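Local coordinates for protein 2'-deoxycytidine 5'-triphosphate deaminase (Agrobacterium tumefaciens, PDB 2R9Q) that probably catalyses the hydrolytic deamination of dCTP to dUTP, with release of ammonia, a step on the route to thymidine nucleotides, at residues Gln37-Ser42 with Leu163-Phe168; Leu45-Lys50 with Val94-Ser99; Ala51-Ala56 with Thr88-Ile93; Arg124-Asn129 with Tyr145-Pro150; Pro154-Arg159 with Val227-Lys232. All blocks are in the same frame, centred on the assembly; numbering follows the deposited sequence.

Contact 1 of 5, residues Gln37-Ser42 with Leu163-Phe168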
# COMPACT_ATOMS: atom_id res chain seq x y z
N GLN B 37 9.17 2.56 -37.79
CA GLN B 37 9.72 1.68 -36.75
C GLN B 37 11.19 1.94 -36.47
O GLN B 37 11.63 1.78 -35.32
CB GLN B 37 9.52 0.21 -37.07
CG GLN B 37 9.45 -0.65 -35.85
CD GLN B 37 9.34 -2.12 -36.17
OE1 GLN B 37 8.61 -2.51 -37.07
NE2 GLN B 37 10.07 -2.94 -35.45
N VAL B 38 11.92 2.34 -37.50
CA VAL B 38 13.35 2.64 -37.39
C VAL B 38 13.50 4.12 -37.07
O VAL B 38 13.05 5.00 -37.81
CB VAL B 38 14.13 2.26 -38.67
CG1 VAL B 38 15.64 2.49 -38.48
CG2 VAL B 38 13.82 0.80 -39.11
N GLN B 39 14.10 4.39 -35.92
CA GLN B 39 14.36 5.73 -35.47
C GLN B 39 15.75 6.07 -35.98
O GLN B 39 16.46 5.18 -36.48
CB GLN B 39 14.24 5.82 -33.94
CG GLN B 39 12.95 5.27 -33.34
CD GLN B 39 11.73 5.94 -33.87
OE1 GLN B 39 11.76 7.11 -34.25
NE2 GLN B 39 10.63 5.20 -33.94
N PRO B 40 16.14 7.35 -35.90
CA PRO B 40 17.48 7.81 -36.31
C PRO B 40 18.67 6.99 -35.76
O PRO B 40 19.60 6.75 -36.50
CB PRO B 40 17.50 9.26 -35.81
CG PRO B 40 16.10 9.68 -35.80
CD PRO B 40 15.29 8.48 -35.46
N ALA B 41 18.62 6.56 -34.49
CA ALA B 41 19.72 5.80 -33.85
C ALA B 41 19.26 4.60 -32.97
O ALA B 41 19.96 4.22 -32.02
CB ALA B 41 20.57 6.73 -33.05
N SER B 42 18.10 4.03 -33.32
CA SER B 42 17.51 2.89 -32.62
C SER B 42 16.35 2.32 -33.42
O SER B 42 15.91 2.89 -34.41
CB SER B 42 17.02 3.28 -31.21
OG SER B 42 16.12 4.38 -31.27
N LEU B 163 6.84 -0.79 -27.00
CA LEU B 163 7.09 -0.22 -25.67
C LEU B 163 8.56 0.10 -25.45
O LEU B 163 8.92 0.97 -24.66
CB LEU B 163 6.54 -1.14 -24.59
CG LEU B 163 5.03 -1.41 -24.42
CD1 LEU B 163 4.48 -2.33 -25.50
CD2 LEU B 163 4.78 -2.09 -23.08
N SER B 164 9.39 -0.50 -26.28
CA SER B 164 10.81 -0.53 -26.07
C SER B 164 11.55 -0.27 -27.36
O SER B 164 10.99 -0.40 -28.43
CB SER B 164 11.16 -1.90 -25.54
OG SER B 164 12.48 -1.93 -25.08
N GLN B 165 12.82 0.10 -27.24
CA GLN B 165 13.71 0.23 -28.39
C GLN B 165 15.14 -0.27 -28.16
O GLN B 165 15.65 -0.27 -27.04
CB GLN B 165 13.70 1.64 -28.95
CG GLN B 165 13.85 2.71 -27.98
CD GLN B 165 13.56 4.07 -28.55
OE1 GLN B 165 14.10 5.06 -28.09
NE2 GLN B 165 12.72 4.12 -29.58
N ILE B 166 15.75 -0.72 -29.25
CA ILE B 166 17.09 -1.30 -29.26
C ILE B 166 18.04 -0.42 -30.12
O ILE B 166 17.73 -0.06 -31.25
CB ILE B 166 17.02 -2.78 -29.74
CG1 ILE B 166 18.36 -3.50 -29.59
CG2 ILE B 166 16.53 -2.92 -31.16
CD1 ILE B 166 18.27 -4.94 -29.99
N ARG B 167 19.17 -0.04 -29.53
CA ARG B 167 20.23 0.70 -30.22
C ARG B 167 21.41 -0.23 -30.49
O ARG B 167 21.88 -0.93 -29.59
CB ARG B 167 20.67 1.88 -29.34
CG ARG B 167 21.87 2.68 -29.82
CD ARG B 167 21.97 3.99 -29.06
NE ARG B 167 20.91 4.95 -29.42
CZ ARG B 167 20.80 6.17 -28.91
NH1 ARG B 167 21.64 6.59 -28.00
NH2 ARG B 167 19.82 6.98 -29.31
N PHE B 168 21.88 -0.25 -31.73
CA PHE B 168 23.02 -1.09 -32.15
C PHE B 168 24.29 -0.29 -32.25
O PHE B 168 24.26 0.88 -32.62
CB PHE B 168 22.74 -1.74 -33.51
CG PHE B 168 21.45 -2.50 -33.56
CD1 PHE B 168 21.41 -3.83 -33.26
CD2 PHE B 168 20.27 -1.85 -33.90
CE1 PHE B 168 20.24 -4.51 -33.28
CE2 PHE B 168 19.10 -2.53 -33.94
CZ PHE B 168 19.08 -3.87 -33.63
O HOH W 1 21.02 1.79 -33.34
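The carbonyl oxygen of A41 accepts from R167 and, weakly, from water 1. R167 NE donates to A41 O at 2.9 Å. The bond is bent, with an N-H...O angle of 143°, and NE lies 34° off the carbonyl plane. The site belongs to the N-terminal dUTPase-like domain, where the turn at 40-41 leads into strand 42-46, which pairs antiparallel with strand 162-170. R167 starts with CG anti to its backbone N (chi1 173°), and the chain bends at chi3. This carries CG, CD and NE round the A41 oxygen. NH2 comes near the methyl group of A41, at 3.8 Å from CB. NH1 and NH2 also donate to the carbonyl oxygens of A277 and F297, so this arginine ties both family domains together. One residue further on, S42 CA rests on I166 O at 3.3 Å. S42 OG is buried beside the amide of Q165, 3.7 Å from CD, and has no polar partner in the model. Q165 NE2 instead donates to D44. Q39 crosses Q165 at about a right angle, its CG near the same NE2. Water 1 accepts from F168 N at 2.7 Å.

Contact 2 of 5, residues Leu45-Lys50 with Val94-Ser99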
# COMPACT_ATOMS: atom_id res chain seq x y z
N LEU B 45 10.75 -2.05 -30.95
CA LEU B 45 10.47 -3.47 -30.87
C LEU B 45 8.98 -3.66 -30.66
O LEU B 45 8.35 -2.92 -29.92
CB LEU B 45 11.25 -4.11 -29.72
CG LEU B 45 12.77 -4.05 -29.74
CD1 LEU B 45 13.30 -4.39 -28.33
CD2 LEU B 45 13.34 -4.96 -30.83
N ARG B 46 8.43 -4.67 -31.32
CA ARG B 46 7.02 -4.93 -31.30
C ARG B 46 6.73 -6.24 -30.59
O ARG B 46 7.44 -7.21 -30.76
CB ARG B 46 6.46 -5.05 -32.73
CG ARG B 46 6.59 -3.83 -33.61
CD ARG B 46 6.12 -4.12 -35.02
NE ARG B 46 7.05 -4.95 -35.80
CZ ARG B 46 6.89 -5.23 -37.09
NH1 ARG B 46 7.77 -6.00 -37.72
NH2 ARG B 46 5.87 -4.74 -37.77
N LEU B 47 5.65 -6.23 -29.82
CA LEU B 47 5.10 -7.43 -29.21
C LEU B 47 4.57 -8.43 -30.23
O LEU B 47 3.95 -8.07 -31.26
CB LEU B 47 3.95 -7.10 -28.23
CG LEU B 47 4.13 -6.00 -27.17
CD1 LEU B 47 2.92 -5.95 -26.24
CD2 LEU B 47 5.45 -6.17 -26.43
N GLY B 48 4.86 -9.69 -29.93
CA GLY B 48 4.27 -10.83 -30.60
C GLY B 48 2.81 -11.07 -30.17
O GLY B 48 2.18 -10.20 -29.58
N SER B 49 2.31 -12.25 -30.51
CA SER B 49 0.90 -12.64 -30.29
C SER B 49 0.54 -13.27 -28.93
O SER B 49 -0.63 -13.45 -28.64
CB SER B 49 0.50 -13.63 -31.39
OG SER B 49 0.73 -13.09 -32.68
N LYS B 50 1.53 -13.61 -28.11
CA LYS B 50 1.32 -14.28 -26.83
C LYS B 50 2.04 -13.49 -25.72
O LYS B 50 3.21 -13.09 -25.88
CB LYS B 50 1.93 -15.68 -26.80
CG LYS B 50 1.42 -16.84 -27.67
CD LYS B 50 2.17 -18.15 -27.08
CE LYS B 50 1.83 -19.61 -27.71
NZ LYS B 50 2.13 -20.84 -26.74
N VAL B 94 6.76 -11.38 -22.78
CA VAL B 94 6.24 -11.29 -24.14
C VAL B 94 7.35 -11.51 -25.17
O VAL B 94 8.28 -10.69 -25.26
CB VAL B 94 5.52 -9.96 -24.37
CG1 VAL B 94 4.96 -9.90 -25.77
CG2 VAL B 94 4.43 -9.80 -23.35
N PRO B 95 7.29 -12.63 -25.93
CA PRO B 95 8.15 -12.74 -27.11
C PRO B 95 7.91 -11.61 -28.08
O PRO B 95 6.77 -11.25 -28.38
CB PRO B 95 7.78 -14.11 -27.72
CG PRO B 95 7.25 -14.91 -26.56
CD PRO B 95 6.52 -13.86 -25.71
N LEU B 96 9.01 -11.04 -28.54
CA LEU B 96 8.97 -9.93 -29.43
C LEU B 96 8.99 -10.47 -30.85
O LEU B 96 9.49 -11.55 -31.10
CB LEU B 96 10.14 -8.98 -29.11
CG LEU B 96 10.17 -8.25 -27.76
CD1 LEU B 96 11.53 -7.55 -27.55
CD2 LEU B 96 9.02 -7.26 -27.59
N MET B 97 8.39 -9.72 -31.78
CA MET B 97 8.44 -10.06 -33.21
C MET B 97 9.90 -10.03 -33.80
O MET B 97 10.26 -10.83 -34.66
CB MET B 97 7.50 -9.13 -33.98
CG MET B 97 6.01 -9.31 -33.70
SD MET B 97 4.92 -8.12 -34.56
CE MET B 97 5.31 -8.47 -36.26
N GLU B 98 10.73 -9.13 -33.31
CA GLU B 98 12.10 -9.00 -33.82
C GLU B 98 13.06 -10.01 -33.22
O GLU B 98 12.98 -10.33 -32.04
CB GLU B 98 12.63 -7.59 -33.58
CG GLU B 98 11.96 -6.54 -34.45
CD GLU B 98 10.50 -6.31 -34.07
OE1 GLU B 98 10.19 -6.22 -32.85
OE2 GLU B 98 9.67 -6.23 -35.00
N SER B 99 13.93 -10.55 -34.06
CA SER B 99 15.01 -11.43 -33.61
C SER B 99 16.32 -11.06 -34.31
O SER B 99 16.32 -10.29 -35.28
CB SER B 99 14.65 -12.95 -33.71
OG SER B 99 14.60 -13.50 -35.02
O HOH W 2 4.72 -13.17 -28.16
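The charged groups are R46 and E98. R46 NE donates to E98 OE2 at 3.0 Å, nearly in the guanidinium plane, and a weak bond from NH1 reaches the same oxygen. The other carboxylate oxygen accepts from the backbone: R46 N donates to E98 OE1 at 2.8 Å, almost straight at 175°. Both E98 oxygens are met on their syn sides. S29 OG bonds to R46 NH1 and to E98 OE2, joining both ends of the salt bridge. Over one guanidinium face lies the methyl of M97, with CE 3.7 Å above the plane. The bend of M97 at chi3 (60°) turns CE onto it.

Backbone bonds form a second group. M97 N donates to R46 O at 2.9 Å and G48 N to P95 O, giving a single bridge between L47 and L96. Water 2 donates to K50 O and P95 O.

Apolar contacts lie along the leucines. L45 CD1 meets L96 CD1 at 3.7 Å, and L47 CD2 packs on V94 CG1 at 3.8 Å and on L96 CD2. The chain turns a corner at M97. The contact joins strand 42-46 of one sheet to strand 91-101 of another. The ion pair is buried, and mutual neutralisation would probably favour the charged form of both groups.

Contact 3 of 5, residues Ala51-Ala56 with Thr88-Ile93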
# COMPACT_ATOMS: atom_id res chain seq x y z
N ALA B 51 1.36 -13.31 -24.59
CA ALA B 51 1.99 -12.88 -23.35
C ALA B 51 1.90 -13.99 -22.30
O ALA B 51 0.93 -14.75 -22.23
CB ALA B 51 1.36 -11.59 -22.83
N TYR B 52 2.95 -14.10 -21.50
CA TYR B 52 3.00 -15.07 -20.44
C TYR B 52 2.99 -14.36 -19.11
O TYR B 52 3.87 -13.56 -18.81
CB TYR B 52 4.22 -15.95 -20.56
CG TYR B 52 4.29 -16.77 -21.81
CD1 TYR B 52 3.46 -17.87 -21.99
CD2 TYR B 52 5.19 -16.43 -22.83
CE1 TYR B 52 3.56 -18.64 -23.14
CE2 TYR B 52 5.28 -17.19 -23.96
CZ TYR B 52 4.47 -18.30 -24.12
OH TYR B 52 4.58 -19.03 -25.30
N ARG B 53 1.96 -14.64 -18.33
CA ARG B 53 1.83 -14.10 -17.03
C ARG B 53 2.67 -14.95 -16.08
O ARG B 53 2.59 -16.16 -16.08
CB ARG B 53 0.38 -14.01 -16.61
CG ARG B 53 0.22 -13.19 -15.34
CD ARG B 53 -0.53 -13.91 -14.35
NE ARG B 53 -0.85 -13.07 -13.19
CZ ARG B 53 -0.42 -13.29 -11.96
NH1 ARG B 53 0.40 -14.29 -11.68
NH2 ARG B 53 -0.80 -12.50 -11.00
N VAL B 54 3.56 -14.28 -15.35
CA VAL B 54 4.51 -14.96 -14.48
C VAL B 54 4.35 -14.46 -13.04
O VAL B 54 3.78 -13.42 -12.77
CB VAL B 54 6.01 -14.92 -15.02
CG1 VAL B 54 6.10 -15.62 -16.39
CG2 VAL B 54 6.62 -13.49 -15.06
N ARG B 55 4.78 -15.31 -12.13
CA ARG B 55 4.78 -15.08 -10.70
C ARG B 55 5.92 -14.11 -10.36
O ARG B 55 5.78 -13.26 -9.51
CB ARG B 55 4.91 -16.46 -10.01
CG ARG B 55 5.40 -16.55 -8.58
CD ARG B 55 4.22 -16.51 -7.68
NE ARG B 55 4.50 -16.85 -6.30
CZ ARG B 55 4.73 -18.09 -5.84
NH1 ARG B 55 4.78 -19.14 -6.67
NH2 ARG B 55 4.91 -18.28 -4.54
N ALA B 56 7.03 -14.23 -11.07
CA ALA B 56 8.17 -13.36 -10.85
C ALA B 56 9.05 -13.23 -12.09
O ALA B 56 9.13 -14.13 -12.89
CB ALA B 56 9.00 -13.88 -9.66
N THR B 88 -1.60 -3.58 -13.03
CA THR B 88 -0.52 -3.08 -12.20
C THR B 88 -0.08 -4.15 -11.19
O THR B 88 -0.88 -4.93 -10.71
CB THR B 88 -0.85 -1.75 -11.52
OG1 THR B 88 -1.83 -1.98 -10.51
CG2 THR B 88 -1.35 -0.72 -12.51
N GLY B 89 1.21 -4.21 -10.93
CA GLY B 89 1.77 -5.13 -9.96
C GLY B 89 1.96 -6.53 -10.50
O GLY B 89 2.35 -7.42 -9.77
N CYS B 90 1.66 -6.72 -11.78
CA CYS B 90 1.67 -8.05 -12.41
C CYS B 90 2.77 -8.09 -13.41
O CYS B 90 3.07 -7.07 -13.99
CB CYS B 90 0.32 -8.38 -13.08
SG CYS B 90 -1.01 -8.55 -11.92
N VAL B 91 3.35 -9.28 -13.60
CA VAL B 91 4.53 -9.45 -14.42
C VAL B 91 4.17 -10.35 -15.61
O VAL B 91 3.54 -11.40 -15.46
CB VAL B 91 5.76 -9.99 -13.59
CG1 VAL B 91 7.04 -9.96 -14.39
CG2 VAL B 91 5.92 -9.21 -12.30
N TYR B 92 4.53 -9.88 -16.79
CA TYR B 92 4.27 -10.57 -18.04
C TYR B 92 5.53 -10.67 -18.86
O TYR B 92 6.30 -9.73 -18.91
CB TYR B 92 3.18 -9.84 -18.87
CG TYR B 92 1.90 -9.55 -18.13
CD1 TYR B 92 0.86 -10.47 -18.11
CD2 TYR B 92 1.73 -8.36 -17.44
CE1 TYR B 92 -0.31 -10.21 -17.44
CE2 TYR B 92 0.57 -8.08 -16.76
CZ TYR B 92 -0.46 -9.00 -16.76
OH TYR B 92 -1.61 -8.69 -16.08
N ILE B 93 5.78 -11.83 -19.45
CA ILE B 93 6.86 -11.99 -20.44
C ILE B 93 6.22 -12.13 -21.82
O ILE B 93 5.24 -12.86 -22.00
CB ILE B 93 7.80 -13.20 -20.16
CG1 ILE B 93 8.16 -13.31 -18.66
CG2 ILE B 93 9.08 -13.12 -20.99
CD1 ILE B 93 8.95 -12.22 -18.14
O HOH W 3 2.39 -11.50 -11.74
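R53 and Y92 share one face of this antiparallel strand pair, and V54, V91, Y52 and I93 share the other. R53 sends CG anti to its backbone N (chi1 -169°), and the chain then bends at chi2, at an unusual -128°. CG lies 3.7 Å from Y92 CE1, while the guanidinium stands almost perpendicular to the ring, at 85°. It does not stack on Y92. Its NE forms a salt bridge with E87 of the second subunit. Water 3 sits over the centre of one guanidinium face, 3.2 Å above it. The same water donates to V54 O and accepts from V91 N. Y92 OH bonds to the backbone N of E87 in its own chain.

On the other face the two branches of V54 have different partners. V54 CG2, set between the backbone N and the carbonyl carbon, meets V91 CG1 at 3.6 Å. V54 CG1 meets I93 CG1 at 3.8 Å, and these two side chains cross at about a right angle. I93 CG1 is anti to its own carbonyl carbon, which brings it to V54 CG1.

Backbone bonds hold the strands together. Y52 N donates to I93 O and I93 N to Y52 O, each at 2.7 Å. V54 N donates to V91 O at 2.9 Å. V91 also packs on V322 of the third subunit. The arrangement is an antiparallel strand pair in a sheet of the dUTPase-like fold, placed where subunits meet.

Contact 4 of 5, residues Arg124-Asn129 with Tyr145-Pro150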
# COMPACT_ATOMS: atom_id res chain seq x y z
N ARG B 124 11.86 -4.72 -19.24
CA ARG B 124 13.20 -5.28 -19.38
C ARG B 124 13.23 -6.15 -20.63
O ARG B 124 12.43 -7.06 -20.78
CB ARG B 124 13.55 -6.18 -18.20
CG ARG B 124 13.58 -5.52 -16.87
CD ARG B 124 14.77 -4.65 -16.73
NE ARG B 124 14.92 -4.18 -15.35
CZ ARG B 124 14.47 -3.02 -14.90
NH1 ARG B 124 13.79 -2.19 -15.68
NH2 ARG B 124 14.68 -2.70 -13.64
N VAL B 125 14.16 -5.87 -21.54
CA VAL B 125 14.49 -6.81 -22.61
C VAL B 125 15.41 -7.94 -22.12
O VAL B 125 16.41 -7.71 -21.43
CB VAL B 125 15.09 -6.11 -23.81
CG1 VAL B 125 15.38 -7.11 -24.91
CG2 VAL B 125 14.12 -5.08 -24.32
N MET B 126 15.02 -9.18 -22.43
CA MET B 126 15.89 -10.31 -22.15
C MET B 126 16.28 -11.11 -23.41
O MET B 126 15.54 -11.18 -24.39
CB MET B 126 15.38 -11.21 -21.01
CG MET B 126 13.92 -11.56 -21.03
SD MET B 126 13.34 -12.45 -19.56
CE MET B 126 14.19 -14.00 -19.66
N THR B 127 17.51 -11.63 -23.35
CA THR B 127 18.10 -12.51 -24.33
C THR B 127 18.26 -13.91 -23.74
O THR B 127 18.26 -14.10 -22.52
CB THR B 127 19.51 -12.02 -24.84
OG1 THR B 127 20.42 -11.84 -23.75
CG2 THR B 127 19.44 -10.82 -25.64
N ASP B 128 18.37 -14.90 -24.62
CA ASP B 128 18.85 -16.24 -24.25
C ASP B 128 20.22 -16.10 -23.59
O ASP B 128 21.04 -15.27 -24.00
CB ASP B 128 18.97 -17.15 -25.47
CG ASP B 128 17.62 -17.67 -26.01
OD1 ASP B 128 16.52 -17.39 -25.46
OD2 ASP B 128 17.68 -18.40 -27.03
N ASN B 129 20.46 -16.89 -22.54
CA ASN B 129 21.74 -16.92 -21.83
C ASN B 129 22.06 -15.65 -21.05
O ASN B 129 23.19 -15.47 -20.64
CB ASN B 129 22.89 -17.25 -22.78
CG ASN B 129 22.58 -18.44 -23.68
OD1 ASN B 129 22.08 -19.47 -23.21
ND2 ASN B 129 22.84 -18.29 -24.98
N TYR B 145 12.81 -10.96 -25.84
CA TYR B 145 11.64 -10.99 -24.97
C TYR B 145 11.54 -9.68 -24.24
O TYR B 145 12.57 -9.07 -23.92
CB TYR B 145 11.75 -12.16 -23.99
CG TYR B 145 11.80 -13.50 -24.67
CD1 TYR B 145 10.64 -14.27 -24.83
CD2 TYR B 145 12.99 -14.01 -25.17
CE1 TYR B 145 10.68 -15.50 -25.46
CE2 TYR B 145 13.03 -15.22 -25.82
CZ TYR B 145 11.87 -15.97 -25.96
OH TYR B 145 11.90 -17.19 -26.59
N LEU B 146 10.30 -9.21 -24.05
CA LEU B 146 10.04 -8.05 -23.17
C LEU B 146 9.28 -8.48 -21.91
O LEU B 146 8.20 -9.04 -21.96
CB LEU B 146 9.33 -6.90 -23.88
CG LEU B 146 9.37 -5.51 -23.23
CD1 LEU B 146 10.78 -4.97 -23.16
CD2 LEU B 146 8.45 -4.49 -23.92
N GLU B 147 9.90 -8.25 -20.77
CA GLU B 147 9.23 -8.28 -19.49
C GLU B 147 8.47 -6.96 -19.26
O GLU B 147 9.04 -5.88 -19.40
CB GLU B 147 10.25 -8.48 -18.42
CG GLU B 147 9.73 -8.92 -17.09
CD GLU B 147 10.88 -9.41 -16.19
OE1 GLU B 147 11.50 -8.55 -15.50
OE2 GLU B 147 11.17 -10.64 -16.19
N ILE B 148 7.19 -7.06 -18.91
CA ILE B 148 6.33 -5.91 -18.71
C ILE B 148 5.64 -6.01 -17.38
O ILE B 148 4.91 -6.96 -17.10
CB ILE B 148 5.22 -5.71 -19.82
CG1 ILE B 148 5.76 -5.76 -21.24
CG2 ILE B 148 4.45 -4.36 -19.62
CD1 ILE B 148 4.69 -5.92 -22.34
N SER B 149 5.83 -4.98 -16.58
CA SER B 149 5.03 -4.76 -15.38
C SER B 149 4.54 -3.31 -15.26
O SER B 149 5.32 -2.40 -14.97
CB SER B 149 5.81 -5.13 -14.12
OG SER B 149 4.92 -5.21 -13.05
N PRO B 150 3.24 -3.10 -15.50
CA PRO B 150 2.65 -1.76 -15.27
C PRO B 150 2.69 -1.38 -13.80
O PRO B 150 2.42 -2.19 -12.97
CB PRO B 150 1.20 -1.94 -15.75
CG PRO B 150 1.24 -3.17 -16.59
CD PRO B 150 2.22 -4.04 -15.98
O HOH W 4 14.25 -18.60 -25.84
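Strands 124-127 and 145-150 run antiparallel, with R124-E147 and M126-Y145 as hydrogen-bonded pairs and V125-L146 as the non-hydrogen-bonded pair between them. They are neighbours in a sheet of the dUTPase-like N-terminal domain. E147 N donates to R124 O at 2.8 Å, and M126 N to Y145 O at 2.9 Å.

V125 and L146 face strand 162-170. V125 CG2 touches L146 CD1 at 3.5 Å, a tight methyl contact, and both side chains also pack on S164. The other face carries R124, M126, Y145 and E147. M126 has CG between its backbone N and carbonyl carbon (chi1 45°), which brings it obliquely across Y145, with M126 CG 3.7 Å from Y145 CB. The M126 side chain also packs on F58 and P60. R124 and E147 form no ion pair with each other. The aliphatic start of R124 passes E147, with CG 3.9 Å from OE1. E147 OE1 bonds to S57 OG, and R124 NH2 donates to G287 O of the third subunit.

The Y145 ring has M126 O at its edge, in the ring plane, and D128 OD1 lies near CE2. D128 OD1 also accepts from V66 N. Water 4 joins the two side chains, lying 2.6 Å from D128 OD1 and 2.8 Å from Y145 OH.

Contact 5 of 5, residues Pro154-Arg159 with Val227-Lys232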
# COMPACT_ATOMS: atom_id res chain seq x y z
N PRO B 154 -3.13 0.64 -15.38
CA PRO B 154 -3.31 -0.57 -16.15
C PRO B 154 -3.32 -0.23 -17.65
O PRO B 154 -3.76 0.87 -18.06
CB PRO B 154 -4.63 -1.09 -15.65
CG PRO B 154 -5.39 0.15 -15.21
CD PRO B 154 -4.34 0.99 -14.60
N ILE B 155 -2.80 -1.13 -18.46
CA ILE B 155 -2.59 -0.86 -19.88
C ILE B 155 -3.21 -1.91 -20.77
O ILE B 155 -3.41 -3.02 -20.36
CB ILE B 155 -1.12 -0.59 -20.22
CG1 ILE B 155 -0.24 -1.82 -19.99
CG2 ILE B 155 -0.62 0.66 -19.47
CD1 ILE B 155 1.13 -1.75 -20.68
N VAL B 156 -3.58 -1.51 -21.99
CA VAL B 156 -3.91 -2.49 -23.04
C VAL B 156 -2.83 -2.52 -24.12
O VAL B 156 -2.40 -1.48 -24.63
CB VAL B 156 -5.41 -2.37 -23.61
CG1 VAL B 156 -5.95 -0.97 -23.46
CG2 VAL B 156 -5.49 -2.83 -25.06
N VAL B 157 -2.41 -3.75 -24.44
CA VAL B 157 -1.39 -4.06 -25.44
C VAL B 157 -1.87 -5.14 -26.39
O VAL B 157 -2.79 -5.87 -26.09
CB VAL B 157 -0.00 -4.48 -24.81
CG1 VAL B 157 0.46 -3.44 -23.80
CG2 VAL B 157 -0.02 -5.92 -24.24
N ARG B 158 -1.21 -5.23 -27.53
CA ARG B 158 -1.54 -6.22 -28.52
C ARG B 158 -0.35 -6.48 -29.42
O ARG B 158 0.69 -5.83 -29.30
CB ARG B 158 -2.72 -5.75 -29.36
CG ARG B 158 -2.47 -4.40 -30.06
CD ARG B 158 -3.65 -3.96 -30.82
NE ARG B 158 -4.81 -3.75 -29.98
CZ ARG B 158 -5.04 -2.65 -29.27
NH1 ARG B 158 -4.17 -1.66 -29.29
NH2 ARG B 158 -6.14 -2.53 -28.55
N ARG B 159 -0.54 -7.43 -30.34
CA ARG B 159 0.45 -7.73 -31.35
C ARG B 159 0.75 -6.43 -32.07
O ARG B 159 -0.15 -5.74 -32.52
CB ARG B 159 -0.02 -8.82 -32.28
CG ARG B 159 1.01 -9.20 -33.31
CD ARG B 159 0.47 -10.15 -34.36
NE ARG B 159 1.44 -10.33 -35.45
CZ ARG B 159 2.49 -11.16 -35.43
NH1 ARG B 159 2.74 -11.92 -34.36
NH2 ARG B 159 3.30 -11.23 -36.47
N VAL B 227 -8.13 1.91 -18.32
CA VAL B 227 -6.97 1.23 -18.86
C VAL B 227 -6.38 2.13 -19.95
O VAL B 227 -7.12 2.80 -20.61
CB VAL B 227 -7.33 -0.19 -19.41
CG1 VAL B 227 -7.92 -1.03 -18.32
CG2 VAL B 227 -8.29 -0.09 -20.59
N VAL B 228 -5.06 2.18 -20.07
CA VAL B 228 -4.46 2.95 -21.13
C VAL B 228 -4.08 2.08 -22.30
O VAL B 228 -3.25 1.21 -22.14
CB VAL B 228 -3.21 3.72 -20.68
CG1 VAL B 228 -2.65 4.51 -21.88
CG2 VAL B 228 -3.53 4.64 -19.55
N ASP B 229 -4.69 2.33 -23.46
CA ASP B 229 -4.26 1.74 -24.73
C ASP B 229 -2.96 2.41 -25.20
O ASP B 229 -2.92 3.59 -25.53
CB ASP B 229 -5.36 1.82 -25.80
CG ASP B 229 -5.16 0.83 -26.96
OD1 ASP B 229 -4.01 0.65 -27.42
OD2 ASP B 229 -6.16 0.24 -27.43
N VAL B 230 -1.89 1.61 -25.20
CA VAL B 230 -0.55 2.06 -25.52
C VAL B 230 -0.36 2.36 -27.01
O VAL B 230 0.58 3.05 -27.40
CB VAL B 230 0.54 1.03 -25.03
CG1 VAL B 230 0.33 0.72 -23.53
CG2 VAL B 230 0.57 -0.24 -25.91
N ASP B 231 -1.26 1.83 -27.84
CA ASP B 231 -1.33 2.19 -29.27
C ASP B 231 -2.09 3.51 -29.54
O ASP B 231 -1.86 4.12 -30.53
CB ASP B 231 -1.92 1.05 -30.09
CG ASP B 231 -1.12 -0.25 -29.98
OD1 ASP B 231 -0.04 -0.26 -29.37
OD2 ASP B 231 -1.57 -1.29 -30.51
N LYS B 232 -2.94 3.95 -28.63
CA LYS B 232 -3.77 5.13 -28.86
C LYS B 232 -3.62 6.07 -27.67
O LYS B 232 -4.59 6.43 -27.06
CB LYS B 232 -5.26 4.75 -28.98
CG LYS B 232 -5.61 3.37 -29.49
CD LYS B 232 -5.35 3.19 -30.97
CE LYS B 232 -6.31 2.13 -31.56
NZ LYS B 232 -6.39 0.87 -30.70
O HOH W 5 -0.45 -3.02 -32.48
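R158 reaches across to D229 and D231. At CB, a chi1 of 58° sets CG between the backbone N and the carbonyl carbon, 3.3 Å from D231 OD2. CD stays beside the same oxygen. The chain then bends at chi3, and NE donates to Q82 O. NH1 holds two carboxylates: D231 OD2 at 2.9 Å, from above that carboxylate's plane, and D229 OD1 at 3.0 Å through its syn lone pair. NH2 meets D229 OD2 at 3.0 Å. The grip on D229 is end-on, with the guanidinium and the D229 carboxylate nearly coplanar. K232 NZ adds a weak salt bridge to D229 OD2. D231 N takes the anti lone pair of D229 OD1, which closes an Asx turn.

V156 CG1 packs against D229 CA at 3.4 Å. V156 N donates to V228 O and V228 N to P154 O, each at 2.7 Å. Together with V230 N to V156 O, these bonds make a short parallel strand pairing. Within this chain, strand 228-229 edges a mixed three-stranded sheet that joins the two dUTPase-like family domains.

Overall arrangement
Contacts 3 and 4 lie in one antiparallel sheet of the N-terminal domain. Contact 2 links it, through strand 91-101, to strand 42-46 of the sheet that holds contact 1. Strand 91-101 also serves contact 3 and pairs with strand 143-150 of contact 4. The centres of contacts 2 and 4 are about 10 Å apart, and those of 3 and 4 about 11 Å. S164 joins contact 1 to contact 2 by a bond to L45. Its loop encloses contact 3, nested inside contact 2, and then contact 4. Contact 5 crosses contact 1 along the chain and reaches into the C-terminal domain. Contacts 3 and 5 both touch the second subunit, and contacts 3 and 4 the third, so packing continues into the four-chain assembly.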